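Local coordinates for protein NEQ263 (Nanoarchaeum equitans Kin4-M, PDB 5BN3) that forms, as NeqB, part of an ATP synthase catalytic core together with NeqA and probably binds adenine nucleotide, at residues V223-M228 with I274-M279; T202-L207 with L259-E264; I157-I162 with S185-S190; Q128-F133 with G301-S306; E198-P203 with T229-A234. All coordinates share one frame; numbering follows the deposited sequence.

Contact 1: V223-M228 with I274-M279; sequences VLMLDM and ITLIPM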
# COMPACT_ATOMS: atom_id res chain seq x y z
N VAL B 223 38.21 2.09 2.69
CA VAL B 223 37.39 1.04 2.10
C VAL B 223 36.23 1.63 1.30
O VAL B 223 35.43 2.40 1.83
CB VAL B 223 36.85 0.06 3.16
CG1 VAL B 223 36.07 -1.06 2.49
CG2 VAL B 223 37.98 -0.51 3.98
N LEU B 224 36.16 1.27 0.02
CA LEU B 224 35.04 1.65 -0.83
C LEU B 224 34.22 0.40 -1.16
O LEU B 224 34.78 -0.63 -1.54
CB LEU B 224 35.56 2.27 -2.13
CG LEU B 224 36.57 3.42 -2.03
CD1 LEU B 224 37.09 3.80 -3.41
CD2 LEU B 224 35.95 4.62 -1.36
N MET B 225 32.90 0.48 -1.01
CA MET B 225 32.05 -0.63 -1.42
C MET B 225 30.78 -0.19 -2.15
O MET B 225 30.16 0.82 -1.82
CB MET B 225 31.75 -1.60 -0.26
CG MET B 225 31.07 -0.99 0.95
SD MET B 225 30.69 -2.25 2.19
CE MET B 225 32.33 -2.77 2.67
N LEU B 226 30.41 -0.99 -3.15
CA LEU B 226 29.35 -0.68 -4.09
C LEU B 226 28.93 -2.02 -4.69
O LEU B 226 29.80 -2.81 -5.06
CB LEU B 226 29.92 0.22 -5.19
CG LEU B 226 29.14 0.52 -6.47
CD1 LEU B 226 27.98 1.45 -6.19
CD2 LEU B 226 30.06 1.12 -7.53
N ASP B 227 27.63 -2.30 -4.81
CA ASP B 227 26.53 -1.40 -4.45
C ASP B 227 25.78 -2.07 -3.30
O ASP B 227 25.47 -3.26 -3.38
CB ASP B 227 25.61 -1.27 -5.68
CG ASP B 227 24.48 -0.26 -5.48
OD1 ASP B 227 23.89 -0.18 -4.38
OD2 ASP B 227 24.15 0.45 -6.46
N MET B 228 25.48 -1.31 -2.25
CA MET B 228 24.82 -1.90 -1.08
C MET B 228 23.40 -2.38 -1.38
O MET B 228 22.87 -3.23 -0.68
CB MET B 228 24.81 -0.92 0.11
CG MET B 228 26.19 -0.52 0.62
SD MET B 228 27.40 -1.86 0.72
CE MET B 228 26.63 -2.95 1.92
N ILE B 274 40.03 2.73 9.86
CA ILE B 274 39.31 2.32 8.66
C ILE B 274 38.30 3.39 8.30
O ILE B 274 37.32 3.60 9.02
CB ILE B 274 38.57 0.98 8.86
CG1 ILE B 274 39.56 -0.16 9.12
CG2 ILE B 274 37.72 0.66 7.64
CD1 ILE B 274 38.90 -1.50 9.39
N THR B 275 38.54 4.08 7.19
CA THR B 275 37.56 5.02 6.65
C THR B 275 36.71 4.28 5.63
O THR B 275 37.23 3.70 4.67
CB THR B 275 38.24 6.25 6.01
OG1 THR B 275 39.06 6.90 6.99
CG2 THR B 275 37.19 7.23 5.51
N LEU B 276 35.39 4.30 5.83
CA LEU B 276 34.49 3.46 5.05
C LEU B 276 33.49 4.29 4.26
O LEU B 276 32.78 5.12 4.82
CB LEU B 276 33.77 2.48 5.97
CG LEU B 276 32.73 1.54 5.35
CD1 LEU B 276 33.37 0.71 4.27
CD2 LEU B 276 32.13 0.64 6.42
N ILE B 277 33.43 4.05 2.95
CA ILE B 277 32.46 4.73 2.09
C ILE B 277 31.61 3.72 1.33
O ILE B 277 31.99 3.24 0.26
CB ILE B 277 33.16 5.69 1.11
CG1 ILE B 277 34.02 6.70 1.87
CG2 ILE B 277 32.14 6.41 0.25
CD1 ILE B 277 34.78 7.67 0.98
N PRO B 278 30.44 3.37 1.90
CA PRO B 278 29.49 2.49 1.21
C PRO B 278 28.72 3.29 0.17
O PRO B 278 28.32 4.42 0.46
CB PRO B 278 28.53 2.05 2.33
CG PRO B 278 29.16 2.52 3.62
CD PRO B 278 29.99 3.71 3.26
N MET B 279 28.52 2.73 -1.01
CA MET B 279 27.78 3.42 -2.05
C MET B 279 26.53 2.63 -2.38
O MET B 279 26.56 1.40 -2.45
CB MET B 279 28.64 3.59 -3.30
CG MET B 279 29.83 4.51 -3.13
SD MET B 279 30.90 4.44 -4.58
CE MET B 279 31.89 3.00 -4.19
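V223-L226 and I274-M279 run parallel, their axes 4.7 Å apart and 10° askew, as neighbouring strands in the central sheet of the P-loop NTPase-type nucleotide-binding domain. V223 and M225 each give their N-H to the opposite strand and accept one back. V223 N meets T275 O head-on at 2.7 Å, whereas M225 N approaches I277 O from 35° above its carbonyl plane.

Apolar residues suit both faces, because helices cover them. V223, M225, L276 and P278 face helices 196-215 and 255-263; CG1 of V223 lies 3.7 Å from CD1 of L276, and M225 CG rests obliquely on the P278 ring. On the other face, turned to helix 140-151, L224 CD2 and I277 CB lie side by side at 3.9 Å. There the flexible M279 bends at its last torsion (chi3 -84°), which brings CE to 3.6 Å from L226 CB.

The hydrophobic run ending in D227 is consistent with a Walker B strand. A cis peptide precedes D227, whose OD1 caps T229 N of helix 228-241, while OD2 bonds T281 OG1. The next residue closes the strand pair: M228 N donates in the carbonyl plane to M279 O at 2.9 Å.

Contact 2: T202-L207 with L259-E264; sequences TPRVAL and LASIYE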
# COMPACT_ATOMS: atom_id res chain seq x y z
N THR B 202 31.59 -10.84 0.07
CA THR B 202 32.49 -9.84 -0.51
C THR B 202 32.87 -8.71 0.46
O THR B 202 34.06 -8.46 0.66
CB THR B 202 31.92 -9.24 -1.83
OG1 THR B 202 31.69 -10.30 -2.77
CG2 THR B 202 32.88 -8.24 -2.42
N PRO B 203 31.88 -8.04 1.08
CA PRO B 203 32.31 -6.98 2.00
C PRO B 203 32.94 -7.54 3.27
O PRO B 203 33.71 -6.84 3.91
CB PRO B 203 31.00 -6.26 2.34
CG PRO B 203 29.95 -7.31 2.17
CD PRO B 203 30.41 -8.13 1.00
N ARG B 204 32.61 -8.78 3.63
CA ARG B 204 33.14 -9.39 4.84
C ARG B 204 34.63 -9.74 4.73
O ARG B 204 35.39 -9.52 5.67
CB ARG B 204 32.32 -10.62 5.24
CG ARG B 204 30.96 -10.28 5.86
CD ARG B 204 30.13 -11.52 6.14
NE ARG B 204 28.99 -11.22 7.00
CZ ARG B 204 27.80 -10.83 6.56
NH1 ARG B 204 27.58 -10.69 5.26
NH2 ARG B 204 26.82 -10.58 7.41
N VAL B 205 35.03 -10.30 3.59
CA VAL B 205 36.45 -10.61 3.39
C VAL B 205 37.26 -9.33 3.23
O VAL B 205 38.40 -9.24 3.69
CB VAL B 205 36.69 -11.59 2.20
CG1 VAL B 205 35.79 -12.81 2.31
CG2 VAL B 205 36.45 -10.91 0.87
N ALA B 206 36.66 -8.32 2.59
CA ALA B 206 37.32 -7.04 2.39
C ALA B 206 37.56 -6.32 3.72
O ALA B 206 38.62 -5.72 3.93
CB ALA B 206 36.50 -6.17 1.46
N LEU B 207 36.56 -6.36 4.59
CA LEU B 207 36.67 -5.73 5.91
C LEU B 207 37.52 -6.54 6.89
O LEU B 207 38.13 -5.97 7.79
CB LEU B 207 35.28 -5.46 6.49
CG LEU B 207 34.54 -4.29 5.84
CD1 LEU B 207 33.09 -4.26 6.28
CD2 LEU B 207 35.22 -2.99 6.19
N LEU B 259 23.31 -5.05 7.98
CA LEU B 259 24.01 -3.90 7.40
C LEU B 259 24.97 -3.28 8.41
O LEU B 259 26.09 -2.88 8.06
CB LEU B 259 23.01 -2.86 6.90
CG LEU B 259 22.22 -3.19 5.63
CD1 LEU B 259 21.21 -2.10 5.31
CD2 LEU B 259 23.16 -3.41 4.45
N ALA B 260 24.54 -3.21 9.66
CA ALA B 260 25.37 -2.67 10.73
C ALA B 260 26.59 -3.54 10.98
O ALA B 260 27.67 -3.03 11.29
CB ALA B 260 24.56 -2.51 11.99
N SER B 261 26.42 -4.85 10.86
CA SER B 261 27.53 -5.79 11.08
C SER B 261 28.63 -5.60 10.05
O SER B 261 29.72 -6.14 10.18
CB SER B 261 27.02 -7.23 11.07
OG SER B 261 26.83 -7.68 9.74
N ILE B 262 28.32 -4.82 9.01
CA ILE B 262 29.31 -4.43 8.01
C ILE B 262 29.81 -3.00 8.24
O ILE B 262 31.01 -2.78 8.35
CB ILE B 262 28.71 -4.56 6.60
CG1 ILE B 262 28.48 -6.03 6.26
CG2 ILE B 262 29.61 -3.93 5.56
CD1 ILE B 262 27.94 -6.23 4.89
N TYR B 263 28.88 -2.05 8.31
CA TYR B 263 29.23 -0.63 8.43
C TYR B 263 30.03 -0.31 9.70
O TYR B 263 30.91 0.56 9.68
CB TYR B 263 27.97 0.24 8.39
CG TYR B 263 27.17 0.15 7.11
CD1 TYR B 263 27.77 -0.17 5.90
CD2 TYR B 263 25.80 0.41 7.11
CE1 TYR B 263 27.02 -0.24 4.73
CE2 TYR B 263 25.06 0.34 5.96
CZ TYR B 263 25.67 0.02 4.77
OH TYR B 263 24.92 -0.04 3.62
N GLU B 264 29.72 -0.99 10.80
CA GLU B 264 30.37 -0.71 12.08
C GLU B 264 31.77 -1.31 12.20
O GLU B 264 32.46 -1.09 13.19
CB GLU B 264 29.49 -1.17 13.25
CG GLU B 264 28.25 -0.30 13.46
CD GLU B 264 28.56 1.00 14.19
OE1 GLU B 264 28.00 2.05 13.80
OE2 GLU B 264 29.34 0.98 15.17
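I262 sends one branch to P203 and the other to L207, joining helices 196-215 and 255-263, which lie side by side on one face of the alpha/beta nucleotide-binding domain. The segment axes are 10.4 Å apart and cross at 27°, and no hydrogen bond links the two segments.

The tight part is mainly apolar. CD1 of I262 meets the CG corner of the P203 ring at 3.6 Å, the two side chains crossing obliquely. With CG2 anti to the backbone N (chi1 -69° for CG1), the second branch comes to 3.6 Å from L207 CD1, the two side chains crossing at about a right angle. A branched isoleucine suits this place because it fills both sites at once. P203 suits its own because the kinked helix needs no N-H there, leaving a compact ring for the contact.

Toward the partly exposed side the contact loosens to R204 and S261. R204 NH2 stands 3.7 Å from S261 OG, a distance without a hydrogen bond. Each has a better partner: NH2 makes a salt bridge with D258, NH1 bonds I200 O, and S261 OG bonds D258 O. The tight side has one polar exception, where L207 CD1 presses to 3.3 Å from I262 O.

Contact 3: I157-I162 with S185-S190; sequences IIFAAI and SAIFIS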
# COMPACT_ATOMS: atom_id res chain seq x y z
N ILE B 157 44.01 1.18 -0.31
CA ILE B 157 42.61 1.23 -0.71
C ILE B 157 42.07 -0.18 -0.88
O ILE B 157 42.66 -1.00 -1.58
CB ILE B 157 42.43 2.00 -2.04
CG1 ILE B 157 42.87 3.45 -1.88
CG2 ILE B 157 40.98 1.95 -2.49
CD1 ILE B 157 42.80 4.26 -3.16
N ILE B 158 40.95 -0.47 -0.23
CA ILE B 158 40.27 -1.75 -0.44
C ILE B 158 38.93 -1.50 -1.12
O ILE B 158 38.09 -0.75 -0.60
CB ILE B 158 40.10 -2.54 0.87
CG1 ILE B 158 41.47 -2.83 1.48
CG2 ILE B 158 39.34 -3.83 0.61
CD1 ILE B 158 41.41 -3.60 2.78
N PHE B 159 38.74 -2.12 -2.28
CA PHE B 159 37.53 -1.94 -3.07
C PHE B 159 36.72 -3.22 -3.10
O PHE B 159 37.19 -4.26 -3.57
CB PHE B 159 37.90 -1.51 -4.49
CG PHE B 159 36.73 -1.41 -5.43
CD1 PHE B 159 35.59 -0.72 -5.07
CD2 PHE B 159 36.79 -2.00 -6.68
CE1 PHE B 159 34.51 -0.63 -5.94
CE2 PHE B 159 35.73 -1.91 -7.56
CZ PHE B 159 34.58 -1.22 -7.19
N ALA B 160 35.49 -3.15 -2.58
CA ALA B 160 34.58 -4.29 -2.63
C ALA B 160 33.50 -4.05 -3.67
O ALA B 160 32.64 -3.18 -3.48
CB ALA B 160 33.96 -4.54 -1.27
N ALA B 161 33.54 -4.81 -4.75
CA ALA B 161 32.53 -4.71 -5.80
C ALA B 161 31.48 -5.81 -5.61
O ALA B 161 31.76 -6.99 -5.82
CB ALA B 161 33.17 -4.82 -7.17
N ILE B 162 30.27 -5.40 -5.23
CA ILE B 162 29.22 -6.36 -4.91
C ILE B 162 28.16 -6.43 -6.01
O ILE B 162 27.22 -5.62 -6.03
CB ILE B 162 28.54 -6.00 -3.57
CG1 ILE B 162 29.59 -5.69 -2.50
CG2 ILE B 162 27.62 -7.12 -3.11
CD1 ILE B 162 29.01 -5.10 -1.22
N SER B 185 46.47 -1.35 -3.58
CA SER B 185 45.05 -1.63 -3.48
C SER B 185 44.77 -3.12 -3.47
O SER B 185 45.52 -3.91 -4.05
CB SER B 185 44.30 -0.97 -4.64
OG SER B 185 44.48 0.43 -4.63
N ALA B 186 43.70 -3.51 -2.78
CA ALA B 186 43.21 -4.88 -2.82
C ALA B 186 41.77 -4.82 -3.31
O ALA B 186 40.95 -4.10 -2.75
CB ALA B 186 43.29 -5.53 -1.46
N ILE B 187 41.46 -5.58 -4.36
CA ILE B 187 40.15 -5.51 -4.98
C ILE B 187 39.40 -6.84 -4.89
O ILE B 187 39.92 -7.89 -5.26
CB ILE B 187 40.26 -5.06 -6.46
CG1 ILE B 187 40.89 -3.66 -6.52
CG2 ILE B 187 38.90 -5.05 -7.13
CD1 ILE B 187 41.17 -3.17 -7.92
N PHE B 188 38.17 -6.78 -4.38
CA PHE B 188 37.34 -7.98 -4.23
C PHE B 188 36.07 -7.83 -5.05
O PHE B 188 35.31 -6.88 -4.88
CB PHE B 188 37.02 -8.21 -2.75
CG PHE B 188 38.23 -8.45 -1.90
CD1 PHE B 188 38.91 -7.38 -1.32
CD2 PHE B 188 38.71 -9.73 -1.69
CE1 PHE B 188 40.03 -7.60 -0.54
CE2 PHE B 188 39.83 -9.95 -0.91
CZ PHE B 188 40.50 -8.89 -0.33
N ILE B 189 35.84 -8.79 -5.95
CA ILE B 189 34.76 -8.68 -6.93
C ILE B 189 33.85 -9.91 -6.93
O ILE B 189 34.31 -11.03 -7.12
CB ILE B 189 35.32 -8.50 -8.35
CG1 ILE B 189 36.17 -7.23 -8.43
CG2 ILE B 189 34.20 -8.46 -9.38
CD1 ILE B 189 36.99 -7.11 -9.70
N SER B 190 32.56 -9.69 -6.70
CA SER B 190 31.56 -10.72 -6.98
C SER B 190 30.70 -10.25 -8.15
O SER B 190 30.14 -9.15 -8.11
CB SER B 190 30.69 -11.00 -5.75
OG SER B 190 30.10 -9.82 -5.24
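A161 N to F188 O, at 2.7 Å, and F188 N to F159 O, at 2.8 Å, form the middle of a hydrogen-bond ladder between I157-I162 and S185-S190. The second bond is nearly straight, 178° at the hydrogen. A186 N to I157 O and F159 N to A186 O extend the ladder toward the start of the strands, and S190 N to A161 O closes it at 3.0 Å. The donors lie nearly in line with the carbonyls.

The serines at the two ends satisfy their hydroxyls elsewhere: S185 OG bonds A181 O, and S190 OG pairs with the hydroxyl of T202. Small polar side chains suit these strand ends, where the loop after helix 166-178 (A181) and helix 196-215 (T202) supply partners.

Between them the packing is apolar. On the face of I157, F159 and A161, F159 CD2 lies 3.7 Å from I187 CG2, while its ring stacks with F172 of helix 166-178. The CB of the small A161 rests 4.0 Å from I189 CG1. On the other face, I158 CG2 stands anti to the backbone N (CG1 at chi1 -60°), which sets it against the edge of the F188 ring, 4.0 Å from CE1. Both lie against helix 196-215, next to the short A160 and A186. Strand 156-162, helix 166-178 and strand 185-190 thus make a beta-alpha-beta crossover, the repeating unit of P-loop NTPase-type parallel sheets.

Contact 4: Q128-F133 with G301-S306; sequences QKIAIF and GQYVLS. With SO4 (sulfate ion), chain X.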
# COMPACT_ATOMS: atom_id res chain seq x y z
N GLN B 128 35.87 7.77 9.77
CA GLN B 128 34.43 7.95 9.63
C GLN B 128 33.85 6.96 8.62
O GLN B 128 34.53 6.52 7.69
CB GLN B 128 34.11 9.39 9.20
CG GLN B 128 32.64 9.78 9.28
CD GLN B 128 32.41 11.26 9.00
OE1 GLN B 128 33.36 12.00 8.71
NE2 GLN B 128 31.16 11.69 9.09
N LYS B 129 32.59 6.59 8.84
CA LYS B 129 31.84 5.85 7.84
C LYS B 129 30.76 6.78 7.27
O LYS B 129 29.93 7.31 8.01
CB LYS B 129 31.22 4.58 8.43
CG LYS B 129 30.45 4.80 9.73
CD LYS B 129 29.81 3.52 10.22
CE LYS B 129 28.93 3.77 11.43
NZ LYS B 129 29.71 4.14 12.64
N ILE B 130 30.80 6.99 5.96
CA ILE B 130 29.85 7.88 5.32
C ILE B 130 29.46 7.37 3.94
O ILE B 130 30.32 7.01 3.14
CB ILE B 130 30.39 9.33 5.26
CG1 ILE B 130 29.43 10.24 4.50
CG2 ILE B 130 31.76 9.37 4.63
CD1 ILE B 130 29.52 11.69 4.93
N ALA B 131 28.16 7.32 3.67
CA ALA B 131 27.66 6.72 2.44
C ALA B 131 27.48 7.74 1.32
O ALA B 131 27.34 8.94 1.56
CB ALA B 131 26.36 6.00 2.70
N ILE B 132 27.48 7.25 0.08
CA ILE B 132 27.03 8.05 -1.05
C ILE B 132 25.71 7.46 -1.54
O ILE B 132 25.64 6.28 -1.89
CB ILE B 132 28.06 8.04 -2.20
CG1 ILE B 132 29.40 8.62 -1.73
CG2 ILE B 132 27.54 8.83 -3.40
CD1 ILE B 132 30.51 8.50 -2.76
N PHE B 133 24.65 8.27 -1.54
CA PHE B 133 23.35 7.85 -2.04
C PHE B 133 23.18 8.45 -3.43
O PHE B 133 23.37 9.66 -3.61
CB PHE B 133 22.21 8.39 -1.16
CG PHE B 133 22.13 7.77 0.21
CD1 PHE B 133 23.01 6.78 0.62
CD2 PHE B 133 21.14 8.18 1.10
CE1 PHE B 133 22.93 6.23 1.89
CE2 PHE B 133 21.05 7.63 2.37
CZ PHE B 133 21.94 6.65 2.76
N GLY B 301 26.41 9.88 8.38
CA GLY B 301 26.11 10.87 7.37
C GLY B 301 26.08 10.27 5.98
O GLY B 301 26.30 9.07 5.79
N GLN B 302 25.80 11.11 4.99
CA GLN B 302 25.73 10.66 3.61
C GLN B 302 25.87 11.82 2.64
O GLN B 302 25.46 12.95 2.93
CB GLN B 302 24.40 9.92 3.35
CG GLN B 302 23.15 10.81 3.42
CD GLN B 302 22.74 11.15 4.84
OE1 GLN B 302 22.89 10.35 5.76
NE2 GLN B 302 22.22 12.36 5.02
N TYR B 303 26.48 11.55 1.49
CA TYR B 303 26.49 12.51 0.39
C TYR B 303 25.41 12.13 -0.61
O TYR B 303 25.48 11.07 -1.25
CB TYR B 303 27.87 12.55 -0.28
CG TYR B 303 29.00 12.85 0.67
CD1 TYR B 303 29.03 14.03 1.40
CD2 TYR B 303 30.06 11.96 0.84
CE1 TYR B 303 30.06 14.32 2.27
CE2 TYR B 303 31.10 12.24 1.70
CZ TYR B 303 31.10 13.42 2.42
OH TYR B 303 32.12 13.71 3.29
N VAL B 304 24.40 12.98 -0.75
CA VAL B 304 23.25 12.67 -1.59
C VAL B 304 23.35 13.37 -2.94
O VAL B 304 23.51 14.59 -3.00
CB VAL B 304 21.94 13.08 -0.89
CG1 VAL B 304 20.74 12.78 -1.79
CG2 VAL B 304 21.80 12.35 0.43
N LEU B 305 23.26 12.59 -4.02
CA LEU B 305 23.33 13.15 -5.36
C LEU B 305 21.95 13.59 -5.85
O LEU B 305 20.93 12.98 -5.50
CB LEU B 305 23.97 12.16 -6.34
CG LEU B 305 25.48 12.31 -6.56
CD1 LEU B 305 26.21 12.72 -5.30
CD2 LEU B 305 26.08 11.02 -7.12
N SER B 306 21.92 14.64 -6.67
CA SER B 306 20.67 15.28 -7.07
C SER B 306 20.42 15.20 -8.58
O SER B 306 21.26 15.62 -9.38
CB SER B 306 20.65 16.74 -6.60
OG SER B 306 19.63 17.48 -7.24
S SO4 X . 16.11 16.63 -6.69
O1 SO4 X . 17.29 17.17 -6.03
O2 SO4 X . 15.03 17.61 -6.64
O3 SO4 X . 15.70 15.40 -6.03
O4 SO4 X . 16.43 16.33 -8.08
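The parallel pairing of A131-F133 with G301-V304 belongs to the central sheet of the P-loop NTPase-type nucleotide-binding domain, close to R326, a residue known to bind ADP, although no ADP is bound to this chain. The strand axes come within 4.5 Å at a crossing of 34°. A131 O takes Y303 N at 2.7 Å, Y303 O takes F133 N, and F133 O takes L305 N; the A131 N to G301 O bond is weak. G301 has backbone angles that would jam a CB against the preceding carbonyl, and a CB would also crowd I130 CD1.

On the sheet face of I132 and Y303 the tyrosine ring is the platform. I130 extends CG1 anti to its backbone N (chi1 176°), laying CD1 over the ring in a CH-pi contact, 3.7 Å from its centroid and 23° off the normal, while I132 CG1 lies at the ring edge, 4.3 Å from CD2. The Y303 hydroxyl bonds H122 O, so the ring is held at its far end. A valine at Y303 would probably leave I130 CD1 without its aromatic floor and H122 O without this donor.

On the face of A131, Q302 and F133, Q302 CB makes a CH-pi contact 4.1 Å from the F133 ring centroid. Its amide is then available to K322 O, which explains a residue both apolar in its stem and polar at its end.

S306 caps the following helix through L309 N. A sulfate, probably from the crystallisation liquor, bonds D308 N and accepts from S306 OG at O1, 2.7 Å away.

Contact 5: E198-P203 with T229-A234; sequences EKIYTP and TNYADA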
# COMPACT_ATOMS: atom_id res chain seq x y z
N GLU B 198 28.44 -15.58 -2.35
CA GLU B 198 29.66 -14.86 -2.72
C GLU B 198 29.46 -13.36 -2.58
O GLU B 198 30.38 -12.63 -2.18
CB GLU B 198 30.11 -15.20 -4.14
CG GLU B 198 31.40 -14.48 -4.54
CD GLU B 198 31.89 -14.82 -5.93
OE1 GLU B 198 31.37 -15.77 -6.56
OE2 GLU B 198 32.83 -14.13 -6.40
N LYS B 199 28.26 -12.90 -2.90
CA LYS B 199 27.94 -11.47 -2.82
C LYS B 199 27.99 -10.95 -1.38
O LYS B 199 28.56 -9.89 -1.13
CB LYS B 199 26.58 -11.18 -3.44
CG LYS B 199 26.54 -11.29 -4.97
CD LYS B 199 25.27 -10.68 -5.54
CE LYS B 199 25.19 -10.82 -7.05
NZ LYS B 199 24.75 -12.17 -7.49
N ILE B 200 27.41 -11.69 -0.44
CA ILE B 200 27.38 -11.22 0.94
C ILE B 200 28.71 -11.42 1.67
O ILE B 200 28.97 -10.79 2.69
CB ILE B 200 26.22 -11.83 1.77
CG1 ILE B 200 26.42 -13.33 1.97
CG2 ILE B 200 24.87 -11.52 1.11
CD1 ILE B 200 25.69 -13.86 3.19
N TYR B 201 29.55 -12.31 1.14
CA TYR B 201 30.89 -12.52 1.69
C TYR B 201 31.89 -11.46 1.21
O TYR B 201 32.90 -11.22 1.86
CB TYR B 201 31.40 -13.92 1.37
CG TYR B 201 30.92 -14.99 2.32
CD1 TYR B 201 29.92 -14.73 3.24
CD2 TYR B 201 31.49 -16.26 2.31
CE1 TYR B 201 29.49 -15.71 4.12
CE2 TYR B 201 31.06 -17.24 3.19
CZ TYR B 201 30.06 -16.96 4.09
OH TYR B 201 29.63 -17.93 4.97
N THR B 202 31.59 -10.84 0.07
CA THR B 202 32.49 -9.84 -0.51
C THR B 202 32.87 -8.71 0.46
O THR B 202 34.06 -8.46 0.66
CB THR B 202 31.92 -9.24 -1.83
OG1 THR B 202 31.69 -10.30 -2.77
CG2 THR B 202 32.88 -8.24 -2.42
N PRO B 203 31.88 -8.04 1.08
CA PRO B 203 32.31 -6.98 2.00
C PRO B 203 32.94 -7.54 3.27
O PRO B 203 33.71 -6.84 3.91
CB PRO B 203 31.00 -6.26 2.34
CG PRO B 203 29.95 -7.31 2.17
CD PRO B 203 30.41 -8.13 1.00
N THR B 229 22.80 -1.84 -2.44
CA THR B 229 21.47 -2.30 -2.84
C THR B 229 21.55 -3.71 -3.41
O THR B 229 20.63 -4.51 -3.22
CB THR B 229 20.83 -1.33 -3.86
OG1 THR B 229 20.75 -0.02 -3.27
CG2 THR B 229 19.43 -1.79 -4.21
N ASN B 230 22.64 -4.03 -4.10
CA ASN B 230 22.87 -5.38 -4.58
C ASN B 230 23.17 -6.33 -3.43
O ASN B 230 22.81 -7.51 -3.47
CB ASN B 230 24.03 -5.43 -5.58
CG ASN B 230 23.71 -4.71 -6.87
OD1 ASN B 230 22.55 -4.53 -7.23
ND2 ASN B 230 24.75 -4.30 -7.59
N TYR B 231 23.84 -5.82 -2.40
CA TYR B 231 24.12 -6.62 -1.21
C TYR B 231 22.84 -7.02 -0.50
O TYR B 231 22.66 -8.18 -0.12
CB TYR B 231 25.04 -5.86 -0.24
CG TYR B 231 25.21 -6.58 1.08
CD1 TYR B 231 26.16 -7.58 1.23
CD2 TYR B 231 24.39 -6.28 2.16
CE1 TYR B 231 26.30 -8.25 2.43
CE2 TYR B 231 24.53 -6.95 3.36
CZ TYR B 231 25.48 -7.93 3.48
OH TYR B 231 25.62 -8.60 4.68
N ALA B 232 21.95 -6.05 -0.30
CA ALA B 232 20.67 -6.32 0.33
C ALA B 232 19.86 -7.33 -0.48
O ALA B 232 19.15 -8.17 0.09
CB ALA B 232 19.88 -5.03 0.50
N ASP B 233 19.96 -7.25 -1.80
CA ASP B 233 19.24 -8.17 -2.69
C ASP B 233 19.72 -9.60 -2.49
O ASP B 233 18.92 -10.54 -2.47
CB ASP B 233 19.44 -7.74 -4.15
CG ASP B 233 18.70 -8.64 -5.12
OD1 ASP B 233 19.23 -9.72 -5.47
OD2 ASP B 233 17.59 -8.27 -5.56
N ALA B 234 21.03 -9.77 -2.35
CA ALA B 234 21.61 -11.08 -2.12
C ALA B 234 21.20 -11.63 -0.75
O ALA B 234 20.91 -12.82 -0.62
CB ALA B 234 23.12 -11.02 -2.23
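I200 and Y231 sit at the crossing of helices 196-215 and 228-241, which pack over the parallel sheet of the alpha/beta nucleotide-binding domain; their segment axes approach to 8.8 Å at an angle of -130°.

The contact itself is van der Waals, with no hydrogen bond across it. Y231 swings its ring out with CG anti to the backbone N (chi1 173°), and CE1 comes 3.5 Å from I200 CA and 3.6 Å from I200 CB, the side chains meeting at about a right angle. The same ring carbon lies 3.8 Å from CG of P203, so one aromatic group bridges I200 and P203, about one turn apart. I200 uses its CG2 branch, 3.8 Å from A234 CB. The small A234 lets the backbones come close: its CB also touches K199 CB at 3.7 Å, so the lysine contributes its aliphatic stem.

The polar ends are held elsewhere. K199 NZ bonds the carbonyls of S194 and A192. The Y231 hydroxyl bonds D258 OD2 and R204 NH1; a leucine in place of Y231 would probably leave both charged groups without that hydroxyl and open a gap beside I200. Within helix 196-215, T202 OG1 bonds E198 O at 2.7 Å, supplementing weak backbone bonds before the kink.

Among its neighbours, the pair lies over the end of strand 156-162, where I162 touches P203 and Y231. Helix 255-263 packs L259 and I262 on the Y231 ring, while N230 reaches R396 of the neighbouring alpha-type chain.

Along the chain, contact 4 opens first at 128-133 and closes last at 301-306, enclosing the other four. Contact 3 is complete earliest, when strand 185-190 returns beside 157-162. Helix 196-215 then starts contacts 5 and 2 from shared residues; contact 5 closes at 229-234 and contact 2 at 259-264. Contact 1 opens at 223-228 before either has closed and closes at 274-279, so it crosses both. Contacts 3, 1 and 4 belong to one sheet: L224 O and L226 O reach A160 N and I162 N, while L276 O and P278 O reach I130 N and I132 N. Contacts 2 and 5 tie helices together over that sheet.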